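Local coordinates for protein glucose-1-phosphate thymidylyltransferase (Bacillus anthracis, PDB 4ECM) that catalyses the transfer of a thymidylyl group to glucose 1-phosphate, giving dTDP-glucose and pyrophosphate, a step on the way to dTDP-L-rhamnose, at residues G131-V143 and Y234-T246. Residues are numbered along the deposited sequence; the frame is centred on the assembly and turned at random. Where two conformers were deposited one is given.
With DAU (2'deoxy-thymidine-5'-diphospho-alpha-D-glucose), chain B.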
loop_
_atom_site.group_PDB
_atom_site.type_symbol
_atom_site.label_atom_id
_atom_site.label_comp_id
_atom_site.label_asym_id
_atom_site.label_seq_id
_atom_site.Cartn_x
_atom_site.Cartn_y
_atom_site.Cartn_z
ATOM N N GLY A 131 11.462 19.025 -3.659
ATOM C CA GLY A 131 10.021 18.822 -3.730
ATOM C C GLY A 131 9.148 19.731 -2.912
ATOM O O GLY A 131 7.997 19.972 -3.282
ATOM N N ASP A 132 9.667 20.239 -1.798
ATOM C CA ASP A 132 8.859 21.104 -0.925
ATOM C C ASP A 132 9.025 22.597 -1.208
ATOM O O ASP A 132 8.580 23.405 -0.412
ATOM C CB ASP A 132 9.118 20.781 0.567
ATOM C CG ASP A 132 10.518 21.205 1.051
ATOM O OD1 ASP A 132 11.312 21.710 0.242
ATOM O OD2 ASP A 132 10.811 21.022 2.258
ATOM N N ASN A 133 9.679 22.956 -2.325
ATOM C CA ASN A 133 9.834 24.353 -2.728
ATOM C C ASN A 133 8.733 24.751 -3.702
ATOM O O ASN A 133 8.660 24.229 -4.836
ATOM C CB ASN A 133 11.202 24.617 -3.367
ATOM C CG ASN A 133 12.316 24.857 -2.332
ATOM O OD1 ASN A 133 13.100 25.786 -2.484
ATOM N ND2 ASN A 133 12.355 24.048 -1.267
ATOM N N ILE A 134 7.877 25.677 -3.268
ATOM C CA ILE A 134 6.740 26.127 -4.072
ATOM C C ILE A 134 6.954 27.592 -4.381
ATOM O O ILE A 134 7.223 28.384 -3.477
ATOM C CB ILE A 134 5.410 25.920 -3.311
ATOM C CG1 ILE A 134 5.349 24.501 -2.722
ATOM C CG2 ILE A 134 4.195 26.267 -4.203
ATOM C CD1 ILE A 134 5.416 23.348 -3.747
ATOM N N PHE A 135 6.828 27.954 -5.656
ATOM C CA PHE A 135 7.094 29.320 -6.085
ATOM C C PHE A 135 6.337 29.691 -7.352
ATOM O O PHE A 135 5.927 28.809 -8.110
ATOM C CB PHE A 135 8.597 29.490 -6.290
ATOM C CG PHE A 135 9.187 28.510 -7.236
ATOM C CD1 PHE A 135 9.450 28.860 -8.545
ATOM C CD2 PHE A 135 9.482 27.217 -6.824
ATOM C CE1 PHE A 135 9.990 27.946 -9.421
ATOM C CE2 PHE A 135 10.000 26.299 -7.701
ATOM C CZ PHE A 135 10.263 26.659 -9.001
ATOM N N SER A 136 6.168 30.999 -7.587
ATOM C CA SER A 136 5.417 31.496 -8.759
ATOM C C SER A 136 6.210 31.687 -10.062
ATOM O O SER A 136 5.647 31.582 -11.140
ATOM C CB SER A 136 4.705 32.810 -8.424
ATOM O OG SER A 136 5.620 33.818 -8.042
ATOM N N ASP A 137 7.493 31.999 -9.989
ATOM C CA ASP A 137 8.239 32.221 -11.226
ATOM C C ASP A 137 8.269 31.026 -12.161
ATOM O O ASP A 137 8.311 29.881 -11.702
ATOM C CB ASP A 137 9.699 32.553 -10.920
ATOM C CG ASP A 137 9.928 34.008 -10.587
ATOM O OD1 ASP A 137 8.959 34.809 -10.535
ATOM O OD2 ASP A 137 11.117 34.351 -10.407
ATOM N N ASP A 138 8.271 31.309 -13.468
ATOM C CA ASP A 138 8.522 30.293 -14.476
ATOM C C ASP A 138 10.047 30.109 -14.391
ATOM O O ASP A 138 10.761 31.063 -14.135
ATOM C CB ASP A 138 8.198 30.770 -15.909
ATOM C CG ASP A 138 6.707 31.044 -16.149
ATOM O OD1 ASP A 138 5.857 30.510 -15.404
ATOM O OD2 ASP A 138 6.403 31.785 -17.124
ATOM N N ILE A 139 10.546 28.898 -14.616
ATOM C CA ILE A 139 11.997 28.678 -14.549
ATOM C C ILE A 139 12.695 28.884 -15.888
ATOM O O ILE A 139 13.914 29.038 -15.923
ATOM C CB ILE A 139 12.370 27.272 -14.022
ATOM C CG1 ILE A 139 11.862 26.187 -14.985
ATOM C CG2 ILE A 139 11.855 27.094 -12.607
ATOM C CD1 ILE A 139 12.300 24.773 -14.618
ATOM N N ARG A 140 11.931 28.884 -16.979
ATOM C CA ARG A 140 12.501 29.035 -18.325
ATOM C C ARG A 140 13.540 30.128 -18.497
ATOM O O ARG A 140 14.593 29.880 -19.068
ATOM C CB ARG A 140 11.399 29.177 -19.395
ATOM C CG ARG A 140 11.933 29.312 -20.839
ATOM C CD ARG A 140 10.781 29.457 -21.862
ATOM N NE ARG A 140 9.925 28.267 -21.900
ATOM C CZ ARG A 140 10.116 27.228 -22.712
ATOM N NH1 ARG A 140 9.295 26.185 -22.672
ATOM N NH2 ARG A 140 11.121 27.224 -23.567
ATOM N N PRO A 141 13.255 31.345 -18.019
ATOM C CA PRO A 141 14.261 32.392 -18.218
ATOM C C PRO A 141 15.613 32.043 -17.614
ATOM O O PRO A 141 16.653 32.378 -18.193
ATOM C CB PRO A 141 13.644 33.619 -17.530
ATOM C CG PRO A 141 12.157 33.378 -17.607
ATOM C CD PRO A 141 11.998 31.873 -17.451
ATOM N N TYR A 142 15.587 31.350 -16.476
ATOM C CA TYR A 142 16.804 30.950 -15.788
ATOM C C TYR A 142 17.481 29.772 -16.501
ATOM O O TYR A 142 18.721 29.735 -16.628
ATOM C CB TYR A 142 16.494 30.583 -14.344
ATOM C CG TYR A 142 15.670 31.633 -13.631
ATOM C CD1 TYR A 142 16.125 32.947 -13.517
ATOM C CD2 TYR A 142 14.449 31.307 -13.059
ATOM C CE1 TYR A 142 15.366 33.920 -12.865
ATOM C CE2 TYR A 142 13.681 32.265 -12.387
ATOM C CZ TYR A 142 14.140 33.558 -12.296
ATOM O OH TYR A 142 13.386 34.484 -11.658
ATOM N N VAL A 143 16.676 28.830 -16.976
ATOM C CA VAL A 143 17.201 27.691 -17.705
ATOM C C VAL A 143 17.860 28.170 -19.019
ATOM O O VAL A 143 18.940 27.722 -19.363
ATOM C CB VAL A 143 16.118 26.642 -17.981
ATOM C CG1 VAL A 143 16.640 25.558 -18.917
ATOM C CG2 VAL A 143 15.618 26.054 -16.672
ATOM N N TYR A 234 24.140 33.605 -10.340
ATOM C CA TYR A 234 22.890 33.655 -9.616
ATOM C C TYR A 234 21.915 34.633 -10.226
ATOM O O TYR A 234 22.284 35.525 -10.992
ATOM C CB TYR A 234 23.106 34.044 -8.158
ATOM C CG TYR A 234 23.425 35.497 -7.958
ATOM C CD1 TYR A 234 22.419 36.417 -7.666
ATOM C CD2 TYR A 234 24.733 35.963 -8.068
ATOM C CE1 TYR A 234 22.712 37.771 -7.485
ATOM C CE2 TYR A 234 25.034 37.297 -7.884
ATOM C CZ TYR A 234 24.019 38.201 -7.594
ATOM O OH TYR A 234 24.324 39.526 -7.420
ATOM N N ASN A 235 20.656 34.434 -9.869
ATOM C CA ASN A 235 19.585 35.323 -10.251
ATOM C C ASN A 235 18.651 35.489 -9.067
ATOM O O ASN A 235 18.412 34.543 -8.319
ATOM C CB ASN A 235 18.767 34.782 -11.419
ATOM C CG ASN A 235 19.581 34.563 -12.657
ATOM O OD1 ASN A 235 20.358 33.611 -12.740
ATOM N ND2 ASN A 235 19.355 35.399 -13.667
ATOM N N GLU A 236 18.135 36.696 -8.898
ATOM C CA GLU A 236 17.160 36.957 -7.875
ATOM C C GLU A 236 15.811 36.685 -8.495
ATOM O O GLU A 236 15.526 37.156 -9.584
ATOM C CB GLU A 236 17.229 38.407 -7.420
ATOM C CG GLU A 236 18.565 38.793 -6.822
ATOM C CD GLU A 236 18.566 40.217 -6.262
ATOM O OE1 GLU A 236 17.594 40.597 -5.557
ATOM O OE2 GLU A 236 19.562 40.932 -6.511
ATOM N N MET A 237 14.989 35.918 -7.802
ATOM C CA MET A 237 13.658 35.584 -8.281
ATOM C C MET A 237 12.735 36.761 -8.145
ATOM O O MET A 237 12.978 37.641 -7.330
ATOM C CB MET A 237 13.063 34.430 -7.473
ATOM C CG MET A 237 13.667 33.063 -7.789
ATOM S SD MET A 237 12.795 31.771 -6.891
ATOM C CE MET A 237 13.420 30.331 -7.722
ATOM N N SER A 238 11.689 36.808 -8.974
ATOM C CA SER A 238 10.767 37.964 -9.010
ATOM C C SER A 238 9.448 37.849 -8.226
ATOM O O SER A 238 8.975 38.841 -7.679
ATOM C CB SER A 238 10.441 38.296 -10.464
ATOM O OG SER A 238 9.985 37.143 -11.141
ATOM N N GLY A 239 8.847 36.662 -8.187
ATOM C CA GLY A 239 7.574 36.487 -7.488
ATOM C C GLY A 239 7.736 35.879 -6.108
ATOM O O GLY A 239 8.793 36.015 -5.486
ATOM N N TRP A 240 6.714 35.162 -5.643
ATOM C CA TRP A 240 6.787 34.558 -4.335
ATOM C C TRP A 240 7.419 33.179 -4.341
ATOM O O TRP A 240 7.502 32.492 -5.375
ATOM C CB TRP A 240 5.397 34.514 -3.670
ATOM C CG TRP A 240 4.320 33.818 -4.452
ATOM C CD1 TRP A 240 3.373 34.413 -5.243
ATOM C CD2 TRP A 240 4.042 32.412 -4.491
ATOM N NE1 TRP A 240 2.542 33.468 -5.783
ATOM C CE2 TRP A 240 2.928 32.230 -5.340
ATOM C CE3 TRP A 240 4.626 31.291 -3.898
ATOM C CZ2 TRP A 240 2.394 30.971 -5.617
ATOM C CZ3 TRP A 240 4.095 30.040 -4.171
ATOM C CH2 TRP A 240 2.987 29.889 -5.019
ATOM N N TRP A 241 7.861 32.793 -3.151
ATOM C CA TRP A 241 8.519 31.529 -2.923
ATOM C C TRP A 241 8.360 31.119 -1.474
ATOM O O TRP A 241 8.444 31.948 -0.561
ATOM C CB TRP A 241 10.013 31.647 -3.208
ATOM C CG TRP A 241 10.818 30.439 -2.783
ATOM C CD1 TRP A 241 11.019 29.297 -3.498
ATOM C CD2 TRP A 241 11.527 30.263 -1.552
ATOM N NE1 TRP A 241 11.804 28.417 -2.793
ATOM C CE2 TRP A 241 12.137 28.984 -1.599
ATOM C CE3 TRP A 241 11.731 31.067 -0.428
ATOM C CZ2 TRP A 241 12.901 28.480 -0.556
ATOM C CZ3 TRP A 241 12.513 30.570 0.611
ATOM C CH2 TRP A 241 13.084 29.283 0.538
ATOM N N THR A 242 8.151 29.836 -1.258
ATOM C CA THR A 242 8.089 29.333 0.087
ATOM C C THR A 242 8.471 27.872 0.135
ATOM O O THR A 242 8.316 27.130 -0.848
ATOM C CB THR A 242 6.677 29.420 0.685
ATOM O OG1 THR A 242 6.730 29.026 2.067
ATOM C CG2 THR A 242 5.696 28.492 -0.072
ATOM N N ASP A 243 9.032 27.465 1.259
ATOM C CA ASP A 243 9.254 26.073 1.473
ATOM C C ASP A 243 7.898 25.599 1.995
ATOM O O ASP A 243 6.990 26.395 2.308
ATOM C CB ASP A 243 10.302 25.811 2.546
ATOM C CG ASP A 243 9.806 26.193 3.929
ATOM O OD1 ASP A 243 9.662 27.393 4.175
ATOM O OD2 ASP A 243 9.570 25.301 4.760
ATOM N N ALA A 244 7.723 24.305 2.051
ATOM C CA ALA A 244 6.482 23.754 2.620
ATOM C C ALA A 244 6.751 22.653 3.620
ATOM O O ALA A 244 5.953 21.743 3.741
ATOM C CB ALA A 244 5.577 23.256 1.506
ATOM N N GLY A 245 7.854 22.768 4.359
ATOM C CA GLY A 245 8.300 21.730 5.309
ATOM C C GLY A 245 7.961 21.910 6.783
ATOM O O GLY A 245 8.381 21.099 7.606
ATOM N N THR A 246 7.211 22.969 7.113
ATOM C CA THR A 246 6.751 23.233 8.476
ATOM C C THR A 246 5.257 23.460 8.389
ATOM O O THR A 246 4.745 23.833 7.333
ATOM C CB THR A 246 7.385 24.515 9.068
ATOM O OG1 THR A 246 6.971 25.643 8.289
ATOM C CG2 THR A 246 8.950 24.433 9.098
HETATM O O6 DAU B . 14.139 25.187 1.123
HETATM C C6 DAU B . 15.385 25.788 0.766
HETATM C C5 DAU B . 16.496 25.217 1.637
HETATM O O5 DAU B . 16.476 23.802 1.478
HETATM C C4 DAU B . 17.866 25.790 1.257
HETATM O O4 DAU B . 17.914 27.190 1.498
HETATM C C3 DAU B . 19.003 25.125 2.029
HETATM O O3 DAU B . 20.260 25.627 1.527
HETATM C C2 DAU B . 18.894 23.608 1.833
HETATM O O2 DAU B . 19.876 22.914 2.625
HETATM C C1 DAU B . 17.502 23.104 2.194
HETATM O O1 DAU B . 17.303 23.257 3.595
HETATM P P2 DAU B . 16.213 22.359 4.377
HETATM O O3P DAU B . 14.815 22.860 4.108
HETATM O O4P DAU B . 16.717 22.202 5.784
HETATM O OPP DAU B . 16.330 20.941 3.608
HETATM P P DAU B . 15.414 19.677 3.997
HETATM O O1P DAU B . 14.071 20.170 4.481
HETATM O O2P DAU B . 16.230 18.760 4.834
HETATM O "O5'" DAU B . 15.159 18.981 2.565
HETATM C "C5'" DAU B . 14.318 19.619 1.626
HETATM C "C4'" DAU B . 13.820 18.704 0.507
HETATM O "O4'" DAU B . 14.817 17.829 -0.017
HETATM C "C3'" DAU B . 12.631 17.861 0.913
HETATM O "O3'" DAU B . 11.621 18.134 -0.062
HETATM C "C2'" DAU B . 13.090 16.426 0.826
HETATM C "C1'" DAU B . 14.364 16.490 -0.005
HETATM N N11 DAU B . 15.520 15.748 0.524
HETATM C C61 DAU B . 15.991 16.079 1.821
HETATM C C51 DAU B . 16.829 15.223 2.506
HETATM C C5A DAU B . 17.411 15.639 3.842
HETATM C C21 DAU B . 15.749 14.444 0.048
HETATM O O21 DAU B . 15.239 14.105 -1.145
HETATM N N31 DAU B . 16.571 13.579 0.692
HETATM C C41 DAU B . 17.115 13.901 1.894
HETATM O O41 DAU B . 17.917 13.020 2.534
HETATM O O HOH W 1 9.027 32.821 -7.702
HETATM O O HOH W 2 13.826 37.270 -12.073
#
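Asn-133 and Trp-241 meet beside the sugar end of the bound dTDP-glucose. Trp-241 NE1 donates to Asn-133 OD1 at 2.9 Å; the oxygen lies at the indole edge, but the donor stands well above the amide's carbonyl plane, the two flat groups being turned 62° apart. OD1 also accepts from the backbone N of Gly-194, and Asn-133 ND2 donates to Asp-132 OD1 and, at 3.2 Å, to the ligand's O6. The amide is thus fixed from both ends, while Trp-241 brings its ring edge to the sugar's C6.

One residue further along the pair, Ile-134 and Thr-242 are joined through two backbone hydrogen bonds, and Ser-136 N reaches Trp-240 O. Trp-240 takes the other side of the ribbon: with CG tucked between backbone N and carbonyl (chi1 56°), its indole lies flat against Ser-136, whose CB sits 3.6 Å from the centroid of the five-membered ring. Ile-134 CG2 touches that indole at its edge.

Farther along, the Asp-137 carboxylate grips the turn at Ser-238. In the conformer given, Asp-137 OD1 accepts from Ser-238 OG at 2.6 Å and from Gly-239 N, from opposite faces of its plane; OD2 takes Ser-238 N on its syn side and Tyr-142 OH on its anti side. The Tyr-142 ring slides past Asn-235, packing on its CB.

Asp-132, salt-bridged to Lys-47, lies near the pyrophosphate. The arrangement is a two-stranded antiparallel ribbon whose nucleotide end lines the active-site pocket of a sugar nucleotidyltransferase.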